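Local coordinates for core protein VP4 (Bluetongue virus, PDB 2JHP) that caps viral messenger RNA as a multi-step enzyme of the inner core, with methyltransferase sites that hold S-adenosyl-L-homocysteine, at residues N239-H251 with L288-F300. Residues are numbered along the deposited sequence; the frame is centred on the assembly and turned at random.
Sequences NIMVDSKKDILKH and LGEEIAYEMGGAF. With SAH (S-adenosyl-L-homocysteine), chain C.
Met296, just past the C-terminal end of helix 280-295, reaches across to the short helix 246-249 and buries the largest area of any residue in this contact. Its CB sends CG back beside the backbone N, and CG meets CB of Lys245 at 3.9 Å. SD lies 4.0 Å from Lys245 CB and turns toward Ile248 CB. The chain then bends (chi3 139°), bringing CE 3.4 Å from Ile248 CB, against both methyls of Leu249 and up to the carbonyl O of Lys245. One turn earlier, Ile292 sets CG2 against Ile248 CD1 (3.8 Å), the two side chains crossing at a slant, while its CD1 touches Val242 CG1 and the backbone of Asp243. At the solvent-facing side, the extended Lys245 chain crosses Glu295 at about a right angle; NZ stays 4.2 Å from Glu295 OE2, too far for a salt bridge. The apolar seam adjoins the cofactor site: Val242 N donates to N1 of the SAH adenine (3.0 Å, 173°) and Val242 O accepts from N6, reading the base edge, while Met241 packs against the adenine. Asp247 OD2 accepts from Asp243 N, closing the turn between them. In this Rossmann-like methyltransferase domain, the chain leaving edge strand 235-238 thus packs on helix 280-295, with Phe262 of strand 260-264 touching both Ile248 and Ile292.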
ATOM      1  N   ASN A 239     -36.813 -11.908 -17.263  1.00 30.29           N
ATOM      2  CA  ASN A 239     -37.357 -11.151 -18.389  1.00 23.69           C
ATOM      3  C   ASN A 239     -38.630 -10.420 -17.985  1.00 21.87           C
ATOM      4  O   ASN A 239     -39.573 -10.282 -18.764  1.00 19.02           O
ATOM      5  CB  ASN A 239     -37.591 -12.066 -19.589  1.00 24.85           C
ATOM      6  CG  ASN A 239     -36.338 -12.816 -19.995  1.00-15.03           C
ATOM      7  OD1 ASN A 239     -36.379 -14.026 -20.251  1.00 -4.01           O
ATOM      8  ND2 ASN A 239     -35.210 -12.106 -20.045  1.00 46.23           N
ATOM      9  N   ILE A 240     -38.618  -9.941 -16.748  1.00 19.27           N
ATOM     10  CA  ILE A 240     -39.745  -9.291 -16.116  1.00 25.27           C
ATOM     11  C   ILE A 240     -39.562  -7.783 -16.218  1.00 29.02           C
ATOM     12  O   ILE A 240     -38.443  -7.276 -16.135  1.00 33.55           O
ATOM     13  CB  ILE A 240     -39.860  -9.772 -14.631  1.00 27.34           C
ATOM     14  CG1 ILE A 240     -40.646 -11.088 -14.552  1.00  8.60           C
ATOM     15  CG2 ILE A 240     -40.490  -8.728 -13.713  1.00  3.84           C
ATOM     16  CD1 ILE A 240     -39.783 -12.352 -14.656  1.00 32.84           C
ATOM     17  N   MET A 241     -40.663  -7.073 -16.430  1.00 25.29           N
ATOM     18  CA  MET A 241     -40.664  -5.624 -16.313  1.00 22.81           C
ATOM     19  C   MET A 241     -41.086  -5.213 -14.898  1.00 20.72           C
ATOM     20  O   MET A 241     -42.138  -5.616 -14.402  1.00 21.31           O
ATOM     21  CB  MET A 241     -41.562  -4.992 -17.374  1.00 27.97           C
ATOM     22  CG  MET A 241     -41.543  -3.485 -17.340  1.00 74.08           C
ATOM     23  SD  MET A 241     -41.690  -2.724 -18.953  1.00 35.54           S
ATOM     24  CE  MET A 241     -40.159  -3.196 -19.747  1.00 20.33           C
ATOM     25  N   VAL A 242     -40.251  -4.400 -14.263  1.00 17.01           N
ATOM     26  CA  VAL A 242     -40.381  -4.096 -12.842  1.00 20.36           C
ATOM     27  C   VAL A 242     -41.155  -2.799 -12.601  1.00 26.19           C
ATOM     28  O   VAL A 242     -40.765  -1.735 -13.083  1.00 25.35           O
ATOM     29  CB  VAL A 242     -38.984  -4.034 -12.183  1.00 22.17           C
ATOM     30  CG1 VAL A 242     -39.081  -3.709 -10.692  1.00  8.80           C
ATOM     31  CG2 VAL A 242     -38.236  -5.350 -12.408  1.00  0.71           C
ATOM     32  N   ASP A 243     -42.258  -2.897 -11.860  1.00 30.14           N
ATOM     33  CA  ASP A 243     -43.040  -1.713 -11.489  1.00 25.34           C
ATOM     34  C   ASP A 243     -43.209  -1.548  -9.971  1.00 15.65           C
ATOM     35  O   ASP A 243     -43.511  -0.449  -9.493  1.00 12.82           O
ATOM     36  CB  ASP A 243     -44.393  -1.653 -12.241  1.00 23.89           C
ATOM     37  CG  ASP A 243     -45.290  -2.866 -11.981  1.00 58.71           C
ATOM     38  OD1 ASP A 243     -44.831  -3.858 -11.371  1.00 15.01           O
ATOM     39  OD2 ASP A 243     -46.472  -2.824 -12.400  1.00 -2.73           O
ATOM     40  N   SER A 244     -42.997  -2.633  -9.222  1.00 14.36           N
ATOM     41  CA  SER A 244     -43.065  -2.594  -7.756  1.00  9.13           C
ATOM     42  C   SER A 244     -42.013  -3.467  -7.087  1.00  7.36           C
ATOM     43  O   SER A 244     -41.411  -4.343  -7.716  1.00 14.74           O
ATOM     44  CB  SER A 244     -44.455  -2.984  -7.251  1.00 -2.97           C
ATOM     45  OG  SER A 244     -44.841  -4.260  -7.736  1.00  7.82           O
ATOM     46  N   LYS A 245     -41.803  -3.213  -5.798  1.00 16.34           N
ATOM     47  CA  LYS A 245     -40.881  -3.990  -4.980  1.00 11.06           C
ATOM     48  C   LYS A 245     -41.207  -5.479  -5.014  1.00  4.58           C
ATOM     49  O   LYS A 245     -40.310  -6.311  -4.883  1.00 12.32           O
ATOM     50  CB  LYS A 245     -40.897  -3.482  -3.533  1.00  8.59           C
ATOM     51  CG  LYS A 245     -42.268  -3.475  -2.865  1.00 23.89           C
ATOM     52  CD  LYS A 245     -42.164  -3.123  -1.393  1.00  5.04           C
ATOM     53  CE  LYS A 245     -43.550  -3.094  -0.742  1.00 -7.87           C
ATOM     54  NZ  LYS A 245     -43.513  -2.738   0.709  1.00101.16           N
ATOM     55  N   LYS A 246     -42.490  -5.803  -5.195  1.00 15.85           N
ATOM     56  CA  LYS A 246     -42.960  -7.185  -5.270  1.00 19.92           C
ATOM     57  C   LYS A 246     -42.180  -8.039  -6.271  1.00 19.80           C
ATOM     58  O   LYS A 246     -41.948  -9.225  -6.028  1.00 12.87           O
ATOM     59  CB  LYS A 246     -44.445  -7.225  -5.623  1.00 -2.54           C
ATOM     60  CG  LYS A 246     -45.401  -6.851  -4.476  1.00 -6.53           C
ATOM     61  CD  LYS A 246     -46.819  -6.534  -4.979  1.00 34.80           C
ATOM     62  CE  LYS A 246     -47.602  -7.791  -5.336  1.00119.89           C
ATOM     63  NZ  LYS A 246     -48.999  -7.475  -5.767  1.00 12.74           N
ATOM     64  N   ASP A 247     -41.770  -7.432  -7.384  1.00 12.32           N
ATOM     65  CA  ASP A 247     -41.035  -8.137  -8.440  1.00 17.05           C
ATOM     66  C   ASP A 247     -39.627  -8.559  -8.019  1.00 18.33           C
ATOM     67  O   ASP A 247     -38.993  -9.378  -8.685  1.00 20.54           O
ATOM     68  CB  ASP A 247     -40.954  -7.264  -9.696  1.00 11.23           C
ATOM     69  CG  ASP A 247     -42.319  -6.834 -10.197  1.00-11.10           C
ATOM     70  OD1 ASP A 247     -43.220  -7.700 -10.281  1.00-10.05           O
ATOM     71  OD2 ASP A 247     -42.491  -5.634 -10.507  1.00  9.54           O
ATOM     72  N   ILE A 248     -39.156  -7.990  -6.911  1.00 11.03           N
ATOM     73  CA  ILE A 248     -37.801  -8.200  -6.407  1.00  9.05           C
ATOM     74  C   ILE A 248     -37.800  -9.005  -5.106  1.00 12.18           C
ATOM     75  O   ILE A 248     -36.921  -9.840  -4.889  1.00 16.05           O
ATOM     76  CB  ILE A 248     -37.082  -6.852  -6.193  1.00  8.41           C
ATOM     77  CG1 ILE A 248     -37.141  -6.015  -7.472  1.00 29.05           C
ATOM     78  CG2 ILE A 248     -35.633  -7.066  -5.748  1.00  6.75           C
ATOM     79  CD1 ILE A 248     -36.819  -4.584  -7.261  1.00 22.66           C
ATOM     80  N   LEU A 249     -38.787  -8.745  -4.248  1.00 10.92           N
ATOM     81  CA  LEU A 249     -38.980  -9.510  -3.016  1.00 14.32           C
ATOM     82  C   LEU A 249     -39.042 -11.020  -3.260  1.00 18.02           C
ATOM     83  O   LEU A 249     -38.454 -11.794  -2.500  1.00 24.91           O
ATOM     84  CB  LEU A 249     -40.253  -9.068  -2.268  1.00 15.39           C
ATOM     85  CG  LEU A 249     -40.279  -8.000  -1.159  1.00 37.48           C
ATOM     86  CD1 LEU A 249     -38.919  -7.755  -0.500  1.00  8.40           C
ATOM     87  CD2 LEU A 249     -40.861  -6.701  -1.666  1.00 58.16           C
ATOM     88  N   LYS A 250     -39.741 -11.432  -4.319  1.00 15.90           N
ATOM     89  CA  LYS A 250     -39.959 -12.856  -4.586  1.00 12.43           C
ATOM     90  C   LYS A 250     -38.686 -13.622  -4.984  1.00  4.96           C
ATOM     91  O   LYS A 250     -38.644 -14.850  -4.888  1.00 15.01           O
ATOM     92  CB  LYS A 250     -41.111 -13.082  -5.584  1.00 10.85           C
ATOM     93  CG  LYS A 250     -40.862 -12.601  -7.013  1.00  5.91           C
ATOM     94  CD  LYS A 250     -42.014 -12.984  -7.948  1.00 10.04           C
ATOM     95  CE  LYS A 250     -41.994 -14.471  -8.312  1.00 64.13           C
ATOM     96  NZ  LYS A 250     -43.187 -14.888  -9.109  1.00  8.64           N
ATOM     97  N   HIS A 251     -37.651 -12.898  -5.404  1.00 13.21           N
ATOM     98  CA  HIS A 251     -36.369 -13.523  -5.748  1.00 20.23           C
ATOM     99  C   HIS A 251     -35.317 -13.300  -4.659  1.00 12.97           C
ATOM    100  O   HIS A 251     -34.114 -13.208  -4.938  1.00 18.87           O
ATOM    101  CB  HIS A 251     -35.872 -13.042  -7.123  1.00 13.39           C
ATOM    102  CG  HIS A 251     -36.873 -13.220  -8.222  1.00 21.30           C
ATOM    103  ND1 HIS A 251     -37.347 -14.457  -8.605  1.00 15.32           N
ATOM    104  CD2 HIS A 251     -37.502 -12.316  -9.011  1.00 28.63           C
ATOM    105  CE1 HIS A 251     -38.225 -14.308  -9.581  1.00 -9.94           C
ATOM    106  NE2 HIS A 251     -38.333 -13.019  -9.850  1.00 23.05           N
ATOM    107  N   LEU A 288     -39.029   6.283  -9.777  1.00 14.96           N
ATOM    108  CA  LEU A 288     -39.583   4.974  -9.418  1.00  7.59           C
ATOM    109  C   LEU A 288     -38.524   4.078  -8.798  1.00  8.55           C
ATOM    110  O   LEU A 288     -38.768   3.458  -7.760  1.00 11.96           O
ATOM    111  CB  LEU A 288     -40.198   4.268 -10.631  1.00 -9.63           C
ATOM    112  CG  LEU A 288     -40.859   2.916 -10.340  1.00  1.16           C
ATOM    113  CD1 LEU A 288     -41.998   3.094  -9.331  1.00 -1.30           C
ATOM    114  CD2 LEU A 288     -41.364   2.228 -11.616  1.00 -8.48           C
ATOM    115  N   GLY A 289     -37.362   4.024  -9.451  1.00 16.61           N
ATOM    116  CA  GLY A 289     -36.221   3.243  -8.992  1.00 15.02           C
ATOM    117  C   GLY A 289     -35.816   3.610  -7.586  1.00 28.82           C
ATOM    118  O   GLY A 289     -35.522   2.736  -6.771  1.00 15.30           O
ATOM    119  N   GLU A 290     -35.819   4.915  -7.319  1.00 17.39           N
ATOM    120  CA  GLU A 290     -35.536   5.468  -6.001  1.00 21.81           C
ATOM    121  C   GLU A 290     -36.566   5.009  -4.965  1.00 26.56           C
ATOM    122  O   GLU A 290     -36.206   4.540  -3.880  1.00 19.99           O
ATOM    123  CB  GLU A 290     -35.502   7.002  -6.073  1.00 16.14           C
ATOM    124  CG  GLU A 290     -34.291   7.580  -6.806  1.00 28.03           C
ATOM    125  CD  GLU A 290     -34.392   9.084  -7.057  1.00 10.33           C
ATOM    126  OE1 GLU A 290     -35.305   9.747  -6.504  1.00 33.01           O
ATOM    127  OE2 GLU A 290     -33.551   9.605  -7.824  1.00 51.91           O
ATOM    128  N   GLU A 291     -37.843   5.152  -5.322  1.00 10.64           N
ATOM    129  CA  GLU A 291     -38.975   4.778  -4.480  1.00 17.83           C
ATOM    130  C   GLU A 291     -38.981   3.285  -4.154  1.00 25.19           C
ATOM    131  O   GLU A 291     -39.131   2.903  -3.001  1.00 16.75           O
ATOM    132  CB  GLU A 291     -40.275   5.177  -5.169  1.00  9.46           C
ATOM    133  CG  GLU A 291     -40.520   6.681  -5.193  1.00 15.31           C
ATOM    134  CD  GLU A 291     -41.724   7.085  -6.036  1.00  3.81           C
ATOM    135  OE1 GLU A 291     -42.469   6.187  -6.514  1.00  7.30           O
ATOM    136  OE2 GLU A 291     -41.928   8.311  -6.221  1.00 12.72           O
ATOM    137  N   ILE A 292     -38.800   2.447  -5.173  1.00 16.80           N
ATOM    138  CA  ILE A 292     -38.661   1.002  -4.975  1.00 17.10           C
ATOM    139  C   ILE A 292     -37.521   0.686  -4.007  1.00 15.38           C
ATOM    140  O   ILE A 292     -37.671  -0.147  -3.107  1.00 24.75           O
ATOM    141  CB  ILE A 292     -38.498   0.260  -6.325  1.00 11.02           C
ATOM    142  CG1 ILE A 292     -39.865   0.202  -7.033  1.00 10.03           C
ATOM    143  CG2 ILE A 292     -37.935  -1.145  -6.112  1.00 25.34           C
ATOM    144  CD1 ILE A 292     -39.860  -0.359  -8.445  1.00 16.82           C
ATOM    145  N   ALA A 293     -36.399   1.383  -4.181  1.00 17.54           N
ATOM    146  CA  ALA A 293     -35.233   1.204  -3.319  1.00 14.52           C
ATOM    147  C   ALA A 293     -35.536   1.626  -1.877  1.00 16.87           C
ATOM    148  O   ALA A 293     -35.218   0.894  -0.938  1.00 20.08           O
ATOM    149  CB  ALA A 293     -34.008   1.964  -3.880  1.00  9.75           C
ATOM    150  N   TYR A 294     -36.152   2.799  -1.715  1.00 23.32           N
ATOM    151  CA  TYR A 294     -36.516   3.314  -0.394  1.00 19.04           C
ATOM    152  C   TYR A 294     -37.454   2.345   0.344  1.00 21.76           C
ATOM    153  O   TYR A 294     -37.251   2.080   1.526  1.00 19.83           O
ATOM    154  CB  TYR A 294     -37.137   4.718  -0.504  1.00 15.69           C
ATOM    155  CG  TYR A 294     -37.212   5.483   0.805  1.00 20.20           C
ATOM    156  CD1 TYR A 294     -36.103   6.186   1.293  1.00 10.18           C
ATOM    157  CD2 TYR A 294     -38.384   5.513   1.551  1.00 21.23           C
ATOM    158  CE1 TYR A 294     -36.152   6.886   2.490  1.00 38.69           C
ATOM    159  CE2 TYR A 294     -38.453   6.220   2.762  1.00 -8.02           C
ATOM    160  CZ  TYR A 294     -37.324   6.903   3.221  1.00 15.91           C
ATOM    161  OH  TYR A 294     -37.369   7.604   4.407  1.00 40.01           O
ATOM    162  N   GLU A 295     -38.456   1.808  -0.361  1.00 17.27           N
ATOM    163  CA  GLU A 295     -39.394   0.835   0.210  1.00 18.00           C
ATOM    164  C   GLU A 295     -38.635  -0.373   0.714  1.00 21.93           C
ATOM    165  O   GLU A 295     -38.989  -0.969   1.732  1.00 22.27           O
ATOM    166  CB  GLU A 295     -40.402   0.351  -0.836  1.00 14.47           C
ATOM    167  CG  GLU A 295     -41.333   1.401  -1.409  1.00 74.44           C
ATOM    168  CD  GLU A 295     -42.157   0.857  -2.565  1.00 16.60           C
ATOM    169  OE1 GLU A 295     -41.802   1.124  -3.736  1.00 53.58           O
ATOM    170  OE2 GLU A 295     -43.154   0.147  -2.302  1.00 60.69           O
ATOM    171  N   MET A 296     -37.586  -0.718  -0.021  1.00 10.27           N
ATOM    172  CA  MET A 296     -36.793  -1.897   0.245  1.00 13.67           C
ATOM    173  C   MET A 296     -35.542  -1.623   1.084  1.00 16.40           C
ATOM    174  O   MET A 296     -34.674  -2.489   1.220  1.00 15.99           O
ATOM    175  CB  MET A 296     -36.424  -2.559  -1.071  1.00 11.45           C
ATOM    176  CG  MET A 296     -37.503  -3.450  -1.617  1.00  4.14           C
ATOM    177  SD  MET A 296     -36.974  -4.132  -3.182  1.00 23.29           S
ATOM    178  CE  MET A 296     -37.588  -5.781  -2.973  1.00  5.06           C
ATOM    179  N   GLY A 297     -35.446  -0.422   1.648  1.00 17.66           N
ATOM    180  CA  GLY A 297     -34.440  -0.154   2.672  1.00 26.43           C
ATOM    181  C   GLY A 297     -34.713  -1.118   3.811  1.00 32.69           C
ATOM    182  O   GLY A 297     -35.871  -1.353   4.171  1.00 64.06           O
ATOM    183  N   GLY A 298     -33.660  -1.688   4.377  1.00 30.36           N
ATOM    184  CA  GLY A 298     -33.821  -2.761   5.353  1.00 33.22           C
ATOM    185  C   GLY A 298     -33.368  -4.076   4.751  1.00 14.77           C
ATOM    186  O   GLY A 298     -32.782  -4.905   5.446  1.00 45.62           O
ATOM    187  N   ALA A 299     -33.635  -4.254   3.454  1.00 49.74           N
ATOM    188  CA  ALA A 299     -33.163  -5.415   2.694  1.00 45.61           C
ATOM    189  C   ALA A 299     -31.892  -5.109   1.892  1.00 29.12           C
ATOM    190  O   ALA A 299     -31.156  -6.022   1.492  1.00 14.32           O
ATOM    191  CB  ALA A 299     -34.264  -5.923   1.770  1.00 22.98           C
ATOM    192  N   PHE A 300     -31.638  -3.826   1.657  1.00 13.60           N
ATOM    193  CA  PHE A 300     -30.505  -3.403   0.834  1.00  6.88           C
ATOM    194  C   PHE A 300     -29.562  -2.480   1.568  1.00 13.11           C
ATOM    195  O   PHE A 300     -29.986  -1.501   2.164  1.00 26.25           O
ATOM    196  CB  PHE A 300     -30.994  -2.684  -0.421  1.00 15.81           C
ATOM    197  CG  PHE A 300     -31.486  -3.599  -1.492  1.00 15.86           C
ATOM    198  CD1 PHE A 300     -32.830  -3.910  -1.588  1.00 38.65           C
ATOM    199  CD2 PHE A 300     -30.590  -4.149  -2.416  1.00  4.89           C
ATOM    200  CE1 PHE A 300     -33.276  -4.749  -2.576  1.00  8.22           C
ATOM    201  CE2 PHE A 300     -31.021  -5.002  -3.416  1.00 19.56           C
ATOM    202  CZ  PHE A 300     -32.361  -5.301  -3.506  1.00-12.22           C
TER
HETATM  203  N   SAH C1646     -27.860  -1.559 -18.411  1.00 23.02           N
HETATM  204  CA  SAH C1646     -27.891  -1.602 -19.908  1.00 30.27           C
HETATM  205  CB  SAH C1646     -28.355  -0.278 -20.521  1.00  5.58           C
HETATM  206  CG  SAH C1646     -29.778   0.113 -20.133  1.00 23.71           C
HETATM  207  SD  SAH C1646     -30.895   0.003 -21.547  1.00 38.74           S
HETATM  208  C   SAH C1646     -26.527  -2.008 -20.458  1.00 31.49           C
HETATM  209  O   SAH C1646     -25.496  -1.812 -19.811  1.00 32.51           O
HETATM  210  OXT SAH C1646     -26.431  -2.552 -21.558  1.00 49.20           O
HETATM  211  C5' SAH C1646     -32.384   0.238 -20.558  1.00 20.83           C
HETATM  212  C4' SAH C1646     -33.152  -1.069 -20.492  1.00 31.39           C
HETATM  213  O4' SAH C1646     -34.159  -1.006 -19.516  1.00 26.03           O
HETATM  214  C3' SAH C1646     -33.857  -1.420 -21.791  1.00 27.59           C
HETATM  215  O3' SAH C1646     -33.138  -2.466 -22.393  1.00 22.62           O
HETATM  216  C2' SAH C1646     -35.254  -1.861 -21.384  1.00  5.55           C
HETATM  217  O2' SAH C1646     -35.550  -3.145 -21.876  1.00 49.50           O
HETATM  218  C1' SAH C1646     -35.158  -1.933 -19.876  1.00 29.06           C
HETATM  219  N9  SAH C1646     -36.380  -1.619 -19.120  1.00 46.31           N
HETATM  220  C8  SAH C1646     -37.332  -0.668 -19.376  1.00 24.84           C
HETATM  221  N7  SAH C1646     -38.256  -0.719 -18.389  1.00 57.23           N
HETATM  222  C5  SAH C1646     -37.900  -1.676 -17.505  1.00 42.35           C
HETATM  223  C6  SAH C1646     -38.474  -2.141 -16.326  1.00 54.30           C
HETATM  224  N6  SAH C1646     -39.606  -1.610 -15.876  1.00 26.20           N
HETATM  225  N1  SAH C1646     -37.860  -3.164 -15.624  1.00 19.24           N
HETATM  226  C2  SAH C1646     -36.687  -3.718 -16.087  1.00 11.89           C
HETATM  227  N3  SAH C1646     -36.122  -3.245 -17.257  1.00 44.99           N
HETATM  228  C4  SAH C1646     -36.719  -2.246 -17.952  1.00 22.67           C